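Local atomic coordinates of metal cation efflux system protein CzcD (Cupriavidus metallidurans, PDB entry 6VD9), a protein that binds zinc, cobalt, copper and nickel and transports zinc, giving low-level metal resistance, probably by exporting cations from the cytoplasm to the periplasm. Residues K57-A61 and D62-I66; Q11-T15 and P16-S20. All coordinates share one frame; numbering follows the deposited sequence.

How the contacts relate
Contacts 1 and 2 are both short-range links within the C-terminal domain, predicted to be cytoplasmic, of this cation diffusion facilitator, and their centres lie about 14 Å apart. Contact 2 comes first along the chain, linking helix 5-13 to strand 18-28; contact 1 follows at the C-terminal end of helix 53-64, just before strand 68-74. Both helices pack against the three-stranded mixed sheet. They meet where Met-59 and Phe-64 of contact 1 touch Gln-11 of contact 2, with a weak hydrogen bond from Lys-63 to Gln-11 alongside. Packing between the two contacts holds the helices together on the sheet whose strands carry the nickel ligands His-22, His-39 and Glu-74.

Contact 1: residues K57-A61 and D62-I66; sequences KQMLA and DKFDI
Met-59 turns CG anti to its backbone nitrogen (chi1 170°) and then bends at chi2 and chi3, while Phe-64 holds CG beside its own nitrogen; these torsions bring the sulfur to the rim of the ring. The result is a Met-aromatic contact: SD of Met-59 lies in the ring plane, 3.6 Å from CE2 of Phe-64. CB of Lys-63 sits over one ring face, toward its rim, and the lysine chain crosses Met-59 at about a right angle, CD to Met-59 CG 3.9 Å. Leu-60 CD2 approaches the same ring obliquely. Beyond the contact, Phe-64 packs on Val-8 and Gln-11 of helix 5-13, and Leu-60 packs on the sheet.

Near the helix end, Leu-60 O accepts two donors, Phe-64 N at 3.2 Å and Ile-66 N at 3.0 Å, from opposite faces of its carbonyl plane. Asp-65, with positive phi (61°), breaks the helix and turns the chain so that Ile-66 N reaches back; Asp-65 N bonds to Ala-61 O. A water donates to both Lys-57 O (2.7 Å) and Ile-66 O (2.8 Å), linking the chain after the helix to a carbonyl more than two turns back. Lys-57 NZ forms a salt bridge with Glu-74, a nickel-site residue, of the second subunit, so this helix also reaches the dimer partner.

The carbonyls of Gln-58 to Ala-61 thus all receive backbone N-H groups. Asp-62 OD2 lies 3.0 Å from Gln-58 O; these acceptors probably repel, though any rise in the carboxylate's proton affinity is likely damped by solvent round this exposed side chain.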
loop_
_atom_site.group_PDB
_atom_site.type_symbol
_atom_site.label_atom_id
_atom_site.label_comp_id
_atom_site.label_asym_id
_atom_site.label_seq_id
_atom_site.Cartn_x
_atom_site.Cartn_y
_atom_site.Cartn_z
ATOM N N LYS A 57 10.870 1.440 1.425
ATOM C CA LYS A 57 10.863 2.835 0.890
ATOM C C LYS A 57 12.318 3.245 0.596
ATOM O O LYS A 57 12.571 3.759 -0.501
ATOM C CB LYS A 57 10.192 3.813 1.854
ATOM C CG LYS A 57 8.660 3.721 1.943
ATOM C CD LYS A 57 8.134 4.527 3.114
ATOM C CE LYS A 57 6.633 4.704 3.161
ATOM N NZ LYS A 57 6.214 5.528 4.334
ATOM N N GLN A 58 13.227 3.041 1.543
ATOM C CA GLN A 58 14.654 3.474 1.456
ATOM C C GLN A 58 15.326 2.767 0.270
ATOM O O GLN A 58 15.922 3.443 -0.586
ATOM C CB GLN A 58 15.342 3.213 2.802
ATOM C CG GLN A 58 16.849 3.473 2.834
ATOM C CD GLN A 58 17.493 2.964 4.113
ATOM O OE1 GLN A 58 17.240 1.848 4.594
ATOM N NE2 GLN A 58 18.369 3.780 4.677
ATOM N N MET A 59 15.103 1.459 0.131
ATOM C CA MET A 59 15.753 0.636 -0.915
ATOM C C MET A 59 15.206 1.051 -2.283
ATOM O O MET A 59 15.981 1.109 -3.266
ATOM C CB MET A 59 15.539 -0.857 -0.628
ATOM C CG MET A 59 15.961 -1.752 -1.761
ATOM S SD MET A 59 14.694 -1.960 -3.000
ATOM C CE MET A 59 13.456 -2.900 -2.094
ATOM N N LEU A 60 13.901 1.325 -2.401
ATOM C CA LEU A 60 13.290 1.599 -3.727
ATOM C C LEU A 60 13.772 2.964 -4.236
ATOM O O LEU A 60 14.014 3.102 -5.446
ATOM C CB LEU A 60 11.772 1.528 -3.598
ATOM C CG LEU A 60 11.239 0.113 -3.383
ATOM C CD1 LEU A 60 9.776 0.168 -2.978
ATOM C CD2 LEU A 60 11.446 -0.726 -4.643
ATOM N N ALA A 61 13.964 3.890 -3.315
ATOM C CA ALA A 61 14.468 5.249 -3.630
ATOM C C ALA A 61 15.941 5.132 -4.039
ATOM O O ALA A 61 16.270 5.582 -5.141
ATOM C CB ALA A 61 14.259 6.164 -2.478
ATOM N N ASP A 62 16.748 4.448 -3.233
ATOM C CA ASP A 62 18.231 4.431 -3.379
ATOM C C ASP A 62 18.653 3.608 -4.591
ATOM O O ASP A 62 19.560 4.047 -5.340
ATOM C CB ASP A 62 18.909 3.864 -2.139
ATOM C CG ASP A 62 18.770 4.767 -0.934
ATOM O OD1 ASP A 62 18.715 5.995 -1.140
ATOM O OD2 ASP A 62 18.680 4.234 0.191
ATOM N N LYS A 63 18.059 2.429 -4.763
ATOM C CA LYS A 63 18.524 1.450 -5.762
ATOM C C LYS A 63 17.830 1.685 -7.102
ATOM O O LYS A 63 18.447 1.338 -8.121
ATOM C CB LYS A 63 18.361 0.045 -5.182
ATOM C CG LYS A 63 19.052 -0.142 -3.832
ATOM C CD LYS A 63 19.400 -1.572 -3.499
ATOM C CE LYS A 63 20.531 -1.677 -2.499
ATOM N NZ LYS A 63 20.609 -3.023 -1.899
ATOM N N PHE A 64 16.591 2.205 -7.139
ATOM C CA PHE A 64 15.779 2.247 -8.381
ATOM C C PHE A 64 15.252 3.651 -8.675
ATOM O O PHE A 64 14.606 3.780 -9.705
ATOM C CB PHE A 64 14.641 1.212 -8.322
ATOM C CG PHE A 64 15.155 -0.169 -8.044
ATOM C CD1 PHE A 64 15.866 -0.850 -9.028
ATOM C CD2 PHE A 64 15.004 -0.764 -6.802
ATOM C CE1 PHE A 64 16.389 -2.101 -8.768
ATOM C CE2 PHE A 64 15.532 -2.023 -6.550
ATOM C CZ PHE A 64 16.222 -2.690 -7.537
ATOM N N ASP A 65 15.453 4.643 -7.789
ATOM C CA ASP A 65 14.937 6.016 -7.989
ATOM C C ASP A 65 13.415 5.978 -8.077
ATOM O O ASP A 65 12.815 6.797 -8.852
ATOM C CB ASP A 65 15.638 6.688 -9.179
ATOM C CG ASP A 65 17.150 6.773 -8.988
ATOM O OD1 ASP A 65 17.606 7.381 -7.977
ATOM O OD2 ASP A 65 17.877 6.200 -9.835
ATOM N N ILE A 66 12.790 5.101 -7.283
ATOM C CA ILE A 66 11.302 4.989 -7.233
ATOM C C ILE A 66 10.837 5.608 -5.919
ATOM O O ILE A 66 11.194 5.083 -4.838
ATOM C CB ILE A 66 10.832 3.533 -7.392
ATOM C CG1 ILE A 66 11.354 2.929 -8.694
ATOM C CG2 ILE A 66 9.313 3.459 -7.298
ATOM C CD1 ILE A 66 10.937 1.485 -8.940
HETATM O O HOH W 1 10.652 4.923 -2.090
#

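Contact 2: residues Q11-T15 and P16-S20; sequences QILAT and PGVKS
Thr-15, which leads the chain round to Val-18, sends OG1 back to Gln-11 O at 2.8 Å. With chi1 at -61° the hydroxyl sits beside the backbone nitrogen and faces the last helical turn, while the methyl CG2 lies against N and CD of Pro-16. Thr-15 N also bonds to Ile-12 O (3.0 Å), so both polar donors of this residue are spent on helix carbonyls.

The chain reverses in a type II beta turn from Thr-15 to Val-18, closed by Val-18 N to Thr-15 O at 3.2 Å; Gly-17 takes the positive phi (92°) of its third position. Val-18 points toward the helix end. Its CG2 comes within 3.4 Å of Ile-12 O, and its CG1 meets Ile-12 CG2 obliquely and Leu-13 CD2 at 4.1 Å. A water donates to both Leu-13 O and Val-18 O.

Beyond the turn, a classic beta bulge sets Lys-19 and Ser-20 opposite Val-41 of strand 34-42, both bonded to its backbone, and the side chain of Ser-20 is about 9 Å from the bound nickel ion. The valine methyls cover Ile-12 O, which already accepts Thr-15 N, and pack the first strand residue against the helix end.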
loop_
_atom_site.group_PDB
_atom_site.type_symbol
_atom_site.label_atom_id
_atom_site.label_comp_id
_atom_site.label_asym_id
_atom_site.label_seq_id
_atom_site.Cartn_x
_atom_site.Cartn_y
_atom_site.Cartn_z
ATOM N N GLN A 11 15.385 -7.503 -4.663
ATOM C CA GLN A 11 15.641 -6.611 -3.514
ATOM C C GLN A 11 14.449 -6.649 -2.548
ATOM O O GLN A 11 14.693 -6.460 -1.342
ATOM C CB GLN A 11 15.989 -5.198 -3.977
ATOM C CG GLN A 11 17.325 -5.145 -4.697
ATOM C CD GLN A 11 18.433 -5.728 -3.855
ATOM O OE1 GLN A 11 18.502 -5.517 -2.646
ATOM N NE2 GLN A 11 19.301 -6.483 -4.508
ATOM N N ILE A 12 13.216 -6.799 -3.059
ATOM C CA ILE A 12 11.997 -6.911 -2.210
ATOM C C ILE A 12 12.153 -8.174 -1.348
ATOM O O ILE A 12 12.102 -8.052 -0.112
ATOM C CB ILE A 12 10.703 -6.922 -3.050
ATOM C CG1 ILE A 12 10.453 -5.538 -3.653
ATOM C CG2 ILE A 12 9.525 -7.383 -2.227
ATOM C CD1 ILE A 12 9.245 -5.453 -4.527
ATOM N N LEU A 13 12.406 -9.321 -1.984
ATOM C CA LEU A 13 12.533 -10.618 -1.255
ATOM C C LEU A 13 13.770 -10.640 -0.355
ATOM O O LEU A 13 13.777 -11.422 0.623
ATOM C CB LEU A 13 12.558 -11.763 -2.279
ATOM C CG LEU A 13 11.226 -12.046 -2.982
ATOM C CD1 LEU A 13 11.391 -13.200 -4.011
ATOM C CD2 LEU A 13 10.082 -12.334 -2.015
ATOM N N ALA A 14 14.772 -9.815 -0.633
ATOM C CA ALA A 14 16.006 -9.732 0.174
ATOM C C ALA A 14 15.766 -8.883 1.421
ATOM O O ALA A 14 16.607 -8.921 2.330
ATOM C CB ALA A 14 17.131 -9.174 -0.643
ATOM N N THR A 15 14.648 -8.166 1.503
ATOM C CA THR A 15 14.393 -7.228 2.623
ATOM C C THR A 15 13.998 -8.021 3.863
ATOM O O THR A 15 13.075 -8.816 3.776
ATOM C CB THR A 15 13.328 -6.193 2.244
ATOM O OG1 THR A 15 13.832 -5.463 1.126
ATOM C CG2 THR A 15 13.010 -5.273 3.408
ATOM N N PRO A 16 14.633 -7.851 5.057
ATOM C CA PRO A 16 14.229 -8.619 6.238
ATOM C C PRO A 16 12.738 -8.445 6.538
ATOM O O PRO A 16 12.252 -7.313 6.443
ATOM C CB PRO A 16 15.110 -8.010 7.351
ATOM C CG PRO A 16 16.340 -7.650 6.610
ATOM C CD PRO A 16 15.795 -6.993 5.355
ATOM N N GLY A 17 12.049 -9.541 6.835
ATOM C CA GLY A 17 10.624 -9.527 7.248
ATOM C C GLY A 17 9.676 -9.695 6.078
ATOM O O GLY A 17 8.461 -9.691 6.321
ATOM N N VAL A 18 10.204 -9.798 4.843
ATOM C CA VAL A 18 9.417 -10.099 3.607
ATOM C C VAL A 18 9.448 -11.603 3.352
ATOM O O VAL A 18 10.561 -12.121 3.122
ATOM C CB VAL A 18 9.959 -9.380 2.366
ATOM C CG1 VAL A 18 9.234 -9.856 1.131
ATOM C CG2 VAL A 18 9.884 -7.860 2.489
ATOM N N LYS A 19 8.283 -12.243 3.399
ATOM C CA LYS A 19 8.089 -13.684 3.136
ATOM C C LYS A 19 7.871 -13.885 1.616
ATOM O O LYS A 19 8.484 -14.793 1.013
ATOM C CB LYS A 19 7.000 -14.193 4.104
ATOM C CG LYS A 19 6.606 -15.657 3.964
ATOM C CD LYS A 19 5.257 -16.047 4.643
ATOM C CE LYS A 19 4.953 -17.526 4.573
ATOM N NZ LYS A 19 3.651 -17.892 5.203
ATOM N N SER A 20 7.018 -13.070 0.972
ATOM C CA SER A 20 6.693 -13.209 -0.462
ATOM C C SER A 20 6.039 -11.908 -0.940
ATOM O O SER A 20 5.695 -11.078 -0.105
ATOM C CB SER A 20 5.809 -14.404 -0.705
ATOM O OG SER A 20 4.526 -14.238 -0.111
HETATM O O HOH W 2 11.910 -13.358 1.373
#